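Local coordinates for genome polyprotein (Chicken sicinivirus JSY, PDB 6QWT) that probably acts as the viral RNA-dependent RNA polymerase, the 3Dpol part of the polyprotein, copying RNA from an RNA template, at residues 65-70 and 243-248; 72-77 and 308-313; 314-319 and 347-352. All blocks are in the same frame, centred on the assembly; numbering follows the deposited sequence.

Interaction 1 (65-70 and 243-248); sequences EPWPSL and SVVFKL
In the palm of this picornaviral polymerase, the helix 243-256 that follows the motif A strand receives the loop that leads into helix 70-81, and Val244 is the residue on which Pro66, Trp67 and Leu70 converge. The join is wholly apolar; no hydrogen bond crosses it. Val244 divides its two methyls between different partners. Its CG2 lies against the start of the proline, 3.6 Å from Pro66 N and 3.8 Å from Pro66 CD. The other methyl takes the crowded position between the backbone N and the carbonyl carbon (chi1 64°), which turns it to the indole and to Leu70: Val244 CG1 is 3.9 Å from Trp67 CZ3 and meets Leu70 CD2 tip to tip at 3.6 Å. One turn later, Leu248 CD1 comes obliquely onto the same leucine methyl, Leu70 CD2, at 3.8 Å. Val245 brings CG2 to the far end of the indole, 3.8 Å from Trp67 CH2.

The loop is shaped to present these groups together. Leu70 N bonds back to Trp67 O at 2.8 Å, a tight turn just where helix 70-81 begins, and it sets Leu70 CD2 over one face of the Trp67 ring, displaced toward the rim. The polar corner of the indole is fixed from outside, since Trp67 NE1 donates to Ser314 OG on the motif B helix. The loop before helix 70-81 thus packs on both the helix after motif A and the motif B helix, two elements of the palm in the right-hand polymerase fold.

Interaction 2 (72-77 and 308-313); sequences PAVKLY and NNISLL
This is a buried helix-helix crossing within the polymerase family region, where Ala73, Val74, Leu76 and Tyr77 of helix 70-81 meet Asn309, Ile310 and Leu313 of helix 298-316. The axes come within 8.3 Å at an angle of 123°, so the helices run steeply across one another rather than alongside. So near an approach goes with a small residue at the closest point: Ala73 CB rests 3.4 Å from Ile310 O, and the backbone itself serves as packing surface.

Ile310 is the main projection on its side. With CG1 beside the backbone N (chi1 -55°), its terminal methyl is led across the gap, and Ile310 CD1 reaches 3.5 Å from both Val74 CA and Tyr77 CB. Its branch methyl works separately, Ile310 CG2 meeting Val74 CG2 at 3.6 Å. Helix 298-316, which precedes strands 327-332 and 335-340, is the motif B helix of the palm; residues 308-313 in the second half of this helix meet helix 70-81.

Leu313 forks over the neighbouring residues: Leu313 CD1 is 3.7 Å from Tyr77 CB, while Leu313 CD2 touches Leu76 CD2 at 3.8 Å, the two leucine side chains crossing at about a right angle. Toward the N-terminal end of 308-313, the phenol of Tyr77 extends past Asn309, with Tyr77 CE1 3.6 Å from Asn309 CB and the ring and amide planes turned 47° apart. The polar ends of this pair are satisfied outside both segments: Tyr77 OH bonds to Tyr204 O, and Asn309 ND2 to Gly205 O and Ser305 O.

Interaction 3 (314-319 and 347-352); sequences SAMLTH and SFIADF
Phe348 meets the turn at 316-319 with both its face and its edge. His319 presents the edge of its imidazole to that face, a T-shaped pair with centroids 4.7 Å apart and planes at 63°; the carbon His319 CD2 stands over the centre of the phenyl ring. The rim of the same phenyl ring meets oxygens instead: Ala315 O lies in its plane, 3.3 Å from Phe348 CE1, and Thr318 OG1 is 3.4 Å from Phe348 CZ. One turn along helix 346-356, Phe352 receives Ala315 on its face, a CH-pi contact in which Ala315 CA is 3.9 Å from the ring centroid. Ala315 CB also presses on this ring, and Thr318 CG2 approaches it obliquely, 3.6 Å from Phe352 CE1. Ile349 CG2 touches Ala315 CB at 4.0 Å.

What holds these groups is the turn itself. Thr318 OG1 sits between its backbone N and carbonyl carbon (chi1 73°) and from there donates to Ala315 O at 2.8 Å, tilted 21° from the carbonyl plane; the Thr318 amide adds a weak bond to the same oxygen. Thr318 is also part of a type I turn from Met316 to His319, closed by His319 N on Met316 O. Further out, His319 ND1 is bonded to the amide of Asp321, which restrains the rotation of the imidazole.

No hydrogen bond joins the two segments. Thr318 OG1, His319 ND1 and Ser314 OG find partners elsewhere, and the aromatic C-H edges of Phe348 offer weakly positive hydrogens to the oxygens, so the contact probably gains from electrostatics as well as from dispersion.

Interactions 2 and 3 use successive parts of the motif B helix, 298-316, and interaction 1 packs against it through Trp67 and through Leu70 CD1, which lies 3.7 Å from Ile310 CG2. Chain order carries the loop of interaction 1 straight into the helix of interaction 2. Interactions 1 and 2 are buried and held by mainly aliphatic packing; their polar ends bond outside their own contact, Trp67 to Ser314 of interaction 3. Interaction 3, partly exposed at the turn 316-319, relies on phenyl faces that meet imidazole and alanine carbons, and a phenyl edge that meets carbonyl and hydroxyl oxygens. Trp67 also packs on Phe352, joining interactions 1 and 3 directly.

Interaction 1 (65-70 and 243-248)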
# COMPACT_ATOMS: atom_id res chain seq x y z
N GLU A 65 -5.17 -16.96 18.51
CA GLU A 65 -4.16 -17.19 19.53
C GLU A 65 -2.76 -17.06 18.95
O GLU A 65 -2.52 -17.48 17.81
CB GLU A 65 -4.33 -18.57 20.17
CG GLU A 65 -5.74 -18.85 20.65
CD GLU A 65 -6.20 -17.88 21.72
OE1 GLU A 65 -5.34 -17.40 22.49
OE2 GLU A 65 -7.41 -17.59 21.78
N PRO A 66 -1.82 -16.49 19.69
CA PRO A 66 -0.47 -16.32 19.15
C PRO A 66 0.27 -17.64 19.04
O PRO A 66 0.16 -18.51 19.92
CB PRO A 66 0.20 -15.39 20.17
CG PRO A 66 -0.52 -15.67 21.45
CD PRO A 66 -1.94 -15.96 21.06
N TRP A 67 1.02 -17.79 17.96
CA TRP A 67 1.92 -18.93 17.85
C TRP A 67 3.16 -18.67 18.71
O TRP A 67 3.45 -17.53 19.06
CB TRP A 67 2.29 -19.18 16.39
CG TRP A 67 2.59 -17.98 15.55
CD1 TRP A 67 3.83 -17.49 15.24
CD2 TRP A 67 1.65 -17.13 14.89
NE1 TRP A 67 3.72 -16.38 14.43
CE2 TRP A 67 2.39 -16.14 14.20
CE3 TRP A 67 0.25 -17.10 14.81
CZ2 TRP A 67 1.77 -15.14 13.45
CZ3 TRP A 67 -0.35 -16.10 14.07
CH2 TRP A 67 0.41 -15.14 13.40
N PRO A 68 3.89 -19.73 19.09
CA PRO A 68 4.93 -19.58 20.12
C PRO A 68 5.94 -18.47 19.89
O PRO A 68 6.42 -17.88 20.86
CB PRO A 68 5.61 -20.96 20.12
CG PRO A 68 4.52 -21.89 19.75
CD PRO A 68 3.67 -21.15 18.75
N SER A 69 6.27 -18.16 18.64
CA SER A 69 7.27 -17.14 18.34
C SER A 69 6.67 -15.77 18.08
O SER A 69 7.42 -14.83 17.80
CB SER A 69 8.12 -17.57 17.14
OG SER A 69 7.35 -17.61 15.95
N LEU A 70 5.34 -15.63 18.17
CA LEU A 70 4.70 -14.37 17.80
C LEU A 70 4.98 -13.27 18.82
O LEU A 70 5.44 -12.17 18.46
CB LEU A 70 3.20 -14.57 17.61
CG LEU A 70 2.43 -13.29 17.23
CD1 LEU A 70 3.05 -12.61 16.02
CD2 LEU A 70 0.96 -13.60 16.99
N SER A 243 -6.03 -11.74 13.32
CA SER A 243 -6.42 -10.73 14.30
C SER A 243 -5.37 -10.57 15.40
O SER A 243 -5.13 -9.45 15.87
CB SER A 243 -7.76 -11.12 14.93
OG SER A 243 -8.84 -10.73 14.11
N VAL A 244 -4.74 -11.67 15.81
CA VAL A 244 -3.88 -11.65 16.98
C VAL A 244 -2.69 -10.72 16.78
O VAL A 244 -2.21 -10.10 17.74
CB VAL A 244 -3.45 -13.09 17.33
CG1 VAL A 244 -2.60 -13.69 16.21
CG2 VAL A 244 -2.73 -13.14 18.67
N VAL A 245 -2.20 -10.59 15.54
CA VAL A 245 -1.06 -9.70 15.29
C VAL A 245 -1.46 -8.24 15.50
O VAL A 245 -0.76 -7.48 16.18
CB VAL A 245 -0.50 -9.94 13.88
CG1 VAL A 245 0.69 -9.01 13.63
CG2 VAL A 245 -0.08 -11.39 13.71
N PHE A 246 -2.60 -7.84 14.94
CA PHE A 246 -3.10 -6.48 15.14
C PHE A 246 -3.37 -6.20 16.61
O PHE A 246 -3.06 -5.12 17.12
CB PHE A 246 -4.37 -6.25 14.32
CG PHE A 246 -4.12 -5.78 12.92
CD1 PHE A 246 -3.46 -4.59 12.69
CD2 PHE A 246 -4.55 -6.53 11.84
CE1 PHE A 246 -3.22 -4.16 11.39
CE2 PHE A 246 -4.32 -6.10 10.55
CZ PHE A 246 -3.66 -4.92 10.32
N LYS A 247 -3.97 -7.17 17.31
CA LYS A 247 -4.28 -7.00 18.73
C LYS A 247 -3.01 -6.76 19.54
O LYS A 247 -2.97 -5.87 20.40
CB LYS A 247 -5.04 -8.21 19.24
CG LYS A 247 -5.67 -8.03 20.61
CD LYS A 247 -6.02 -9.38 21.24
CE LYS A 247 -4.96 -9.80 22.26
NZ LYS A 247 -4.73 -11.27 22.27
N LEU A 248 -1.96 -7.54 19.28
CA LEU A 248 -0.72 -7.36 20.02
C LEU A 248 -0.07 -6.02 19.69
O LEU A 248 0.50 -5.37 20.57
CB LEU A 248 0.24 -8.52 19.72
CG LEU A 248 -0.23 -9.86 20.28
CD1 LEU A 248 0.62 -11.01 19.78
CD2 LEU A 248 -0.26 -9.82 21.79

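Interaction 2 (72-77 and 308-313)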
# COMPACT_ATOMS: atom_id res chain seq x y z
N PRO A 72 7.40 -13.11 21.14
CA PRO A 72 8.81 -12.69 21.03
C PRO A 72 9.08 -11.79 19.83
O PRO A 72 9.88 -10.86 19.94
CB PRO A 72 9.55 -14.03 20.93
CG PRO A 72 8.68 -14.99 21.66
CD PRO A 72 7.28 -14.57 21.33
N ALA A 73 8.43 -12.05 18.69
CA ALA A 73 8.64 -11.20 17.52
C ALA A 73 8.13 -9.79 17.76
O ALA A 73 8.76 -8.82 17.34
CB ALA A 73 7.97 -11.81 16.30
N VAL A 74 6.99 -9.67 18.45
CA VAL A 74 6.46 -8.35 18.80
C VAL A 74 7.48 -7.58 19.63
O VAL A 74 7.81 -6.42 19.33
CB VAL A 74 5.12 -8.48 19.53
CG1 VAL A 74 4.68 -7.13 20.08
CG2 VAL A 74 4.06 -9.07 18.61
N LYS A 75 8.01 -8.22 20.68
CA LYS A 75 8.99 -7.56 21.54
C LYS A 75 10.25 -7.21 20.76
O LYS A 75 10.81 -6.12 20.94
CB LYS A 75 9.33 -8.46 22.73
CG LYS A 75 8.13 -8.84 23.58
CD LYS A 75 7.47 -7.60 24.17
CE LYS A 75 6.23 -7.96 24.97
NZ LYS A 75 5.64 -6.75 25.62
N LEU A 76 10.70 -8.11 19.88
CA LEU A 76 11.92 -7.86 19.11
C LEU A 76 11.75 -6.64 18.21
O LEU A 76 12.62 -5.77 18.15
CB LEU A 76 12.28 -9.09 18.29
CG LEU A 76 13.56 -8.97 17.46
CD1 LEU A 76 14.75 -8.63 18.35
CD2 LEU A 76 13.81 -10.26 16.69
N TYR A 77 10.63 -6.57 17.49
CA TYR A 77 10.41 -5.46 16.56
C TYR A 77 10.35 -4.13 17.31
O TYR A 77 11.06 -3.17 16.95
CB TYR A 77 9.13 -5.69 15.76
CG TYR A 77 8.73 -4.50 14.91
CD1 TYR A 77 9.47 -4.15 13.79
CD2 TYR A 77 7.63 -3.73 15.24
CE1 TYR A 77 9.12 -3.07 13.02
CE2 TYR A 77 7.27 -2.64 14.47
CZ TYR A 77 8.02 -2.32 13.36
OH TYR A 77 7.68 -1.23 12.58
N ASN A 308 3.72 -6.90 8.87
CA ASN A 308 4.64 -7.67 8.05
C ASN A 308 5.97 -7.90 8.77
O ASN A 308 6.51 -9.01 8.76
CB ASN A 308 4.86 -6.95 6.72
CG ASN A 308 5.17 -7.89 5.59
OD1 ASN A 308 5.62 -9.02 5.81
ND2 ASN A 308 4.90 -7.45 4.37
N ASN A 309 6.51 -6.85 9.40
CA ASN A 309 7.76 -7.00 10.14
C ASN A 309 7.62 -8.04 11.24
O ASN A 309 8.46 -8.93 11.38
CB ASN A 309 8.18 -5.65 10.74
CG ASN A 309 9.07 -4.84 9.81
OD1 ASN A 309 10.28 -4.72 10.03
ND2 ASN A 309 8.48 -4.28 8.76
N ILE A 310 6.53 -7.95 12.03
CA ILE A 310 6.31 -8.88 13.13
C ILE A 310 6.20 -10.31 12.61
O ILE A 310 6.80 -11.24 13.17
CB ILE A 310 5.06 -8.48 13.93
CG1 ILE A 310 5.15 -7.03 14.41
CG2 ILE A 310 4.82 -9.44 15.08
CD1 ILE A 310 5.78 -6.86 15.74
N SER A 311 5.43 -10.50 11.55
CA SER A 311 5.20 -11.85 11.02
C SER A 311 6.50 -12.47 10.53
O SER A 311 6.81 -13.62 10.84
CB SER A 311 4.16 -11.80 9.91
OG SER A 311 2.96 -11.20 10.38
N LEU A 312 7.28 -11.71 9.75
CA LEU A 312 8.57 -12.21 9.26
C LEU A 312 9.50 -12.57 10.41
O LEU A 312 10.13 -13.63 10.40
CB LEU A 312 9.22 -11.18 8.34
CG LEU A 312 8.56 -10.93 6.99
CD1 LEU A 312 8.99 -9.58 6.43
CD2 LEU A 312 8.88 -12.05 6.01
N LEU A 313 9.60 -11.68 11.40
CA LEU A 313 10.45 -11.95 12.55
C LEU A 313 10.01 -13.21 13.29
O LEU A 313 10.84 -13.98 13.77
CB LEU A 313 10.47 -10.74 13.49
CG LEU A 313 11.23 -9.51 12.99
CD1 LEU A 313 10.80 -8.25 13.72
CD2 LEU A 313 12.73 -9.71 13.12

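Interaction 3 (314-319 and 347-352)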
# COMPACT_ATOMS: atom_id res chain seq x y z
N SER A 314 8.69 -13.44 13.39
CA SER A 314 8.21 -14.64 14.07
C SER A 314 8.61 -15.91 13.31
O SER A 314 8.73 -16.98 13.91
CB SER A 314 6.70 -14.58 14.26
OG SER A 314 6.00 -14.93 13.07
N ALA A 315 8.82 -15.79 12.00
CA ALA A 315 9.31 -16.91 11.20
C ALA A 315 10.81 -17.11 11.38
O ALA A 315 11.28 -18.24 11.52
CB ALA A 315 8.98 -16.70 9.72
N MET A 316 11.57 -16.01 11.36
CA MET A 316 13.02 -16.12 11.49
C MET A 316 13.43 -16.55 12.89
O MET A 316 14.45 -17.23 13.06
CB MET A 316 13.67 -14.79 11.10
CG MET A 316 13.21 -14.27 9.72
SD MET A 316 13.87 -12.65 9.23
CE MET A 316 14.13 -11.91 10.82
N LEU A 317 12.63 -16.20 13.91
CA LEU A 317 12.95 -16.57 15.28
C LEU A 317 12.92 -18.08 15.50
O LEU A 317 13.51 -18.56 16.47
CB LEU A 317 11.97 -15.90 16.24
CG LEU A 317 12.34 -14.46 16.63
CD1 LEU A 317 11.18 -13.80 17.37
CD2 LEU A 317 13.61 -14.43 17.45
N THR A 318 12.25 -18.84 14.63
CA THR A 318 12.25 -20.29 14.73
C THR A 318 13.45 -20.94 14.04
O THR A 318 13.63 -22.15 14.16
CB THR A 318 10.96 -20.87 14.14
OG1 THR A 318 10.99 -20.77 12.71
CG2 THR A 318 9.74 -20.12 14.67
N HIS A 319 14.27 -20.16 13.34
CA HIS A 319 15.45 -20.73 12.70
C HIS A 319 16.57 -20.89 13.72
O HIS A 319 16.86 -19.95 14.47
CB HIS A 319 15.92 -19.85 11.54
CG HIS A 319 16.89 -20.52 10.63
ND1 HIS A 319 18.21 -20.74 10.97
CD2 HIS A 319 16.74 -21.03 9.38
CE1 HIS A 319 18.82 -21.36 9.98
NE2 HIS A 319 17.95 -21.55 9.00
N SER A 347 12.50 -20.07 1.38
CA SER A 347 11.88 -21.39 1.53
C SER A 347 11.53 -21.66 2.99
O SER A 347 10.44 -22.17 3.29
CB SER A 347 12.82 -22.47 1.00
OG SER A 347 12.60 -22.70 -0.37
N PHE A 348 12.44 -21.33 3.90
CA PHE A 348 12.20 -21.57 5.32
C PHE A 348 11.03 -20.75 5.83
O PHE A 348 10.19 -21.26 6.59
CB PHE A 348 13.47 -21.25 6.11
CG PHE A 348 13.34 -21.48 7.59
CD1 PHE A 348 12.91 -20.46 8.43
CD2 PHE A 348 13.65 -22.71 8.14
CE1 PHE A 348 12.79 -20.66 9.79
CE2 PHE A 348 13.53 -22.92 9.50
CZ PHE A 348 13.10 -21.90 10.33
N ILE A 349 10.95 -19.48 5.44
CA ILE A 349 9.85 -18.63 5.89
C ILE A 349 8.53 -19.12 5.31
O ILE A 349 7.51 -19.15 6.00
CB ILE A 349 10.14 -17.16 5.51
CG1 ILE A 349 11.36 -16.64 6.27
CG2 ILE A 349 8.92 -16.28 5.78
CD1 ILE A 349 11.70 -15.20 5.96
N ALA A 350 8.54 -19.53 4.04
CA ALA A 350 7.32 -20.05 3.41
C ALA A 350 6.81 -21.29 4.14
O ALA A 350 5.61 -21.42 4.37
CB ALA A 350 7.58 -20.36 1.94
N ASP A 351 7.72 -22.20 4.51
CA ASP A 351 7.30 -23.43 5.17
C ASP A 351 6.78 -23.16 6.57
O ASP A 351 5.81 -23.79 7.01
CB ASP A 351 8.46 -24.43 5.20
CG ASP A 351 8.87 -24.91 3.82
OD1 ASP A 351 10.08 -25.10 3.59
OD2 ASP A 351 7.98 -25.09 2.96
N PHE A 352 7.40 -22.22 7.30
CA PHE A 352 6.88 -21.86 8.61
C PHE A 352 5.49 -21.24 8.50
O PHE A 352 4.61 -21.54 9.31
CB PHE A 352 7.83 -20.89 9.32
CG PHE A 352 7.20 -20.23 10.52
CD1 PHE A 352 7.21 -20.86 11.75
CD2 PHE A 352 6.59 -18.99 10.41
CE1 PHE A 352 6.62 -20.26 12.86
CE2 PHE A 352 6.00 -18.38 11.51
CZ PHE A 352 6.02 -19.02 12.73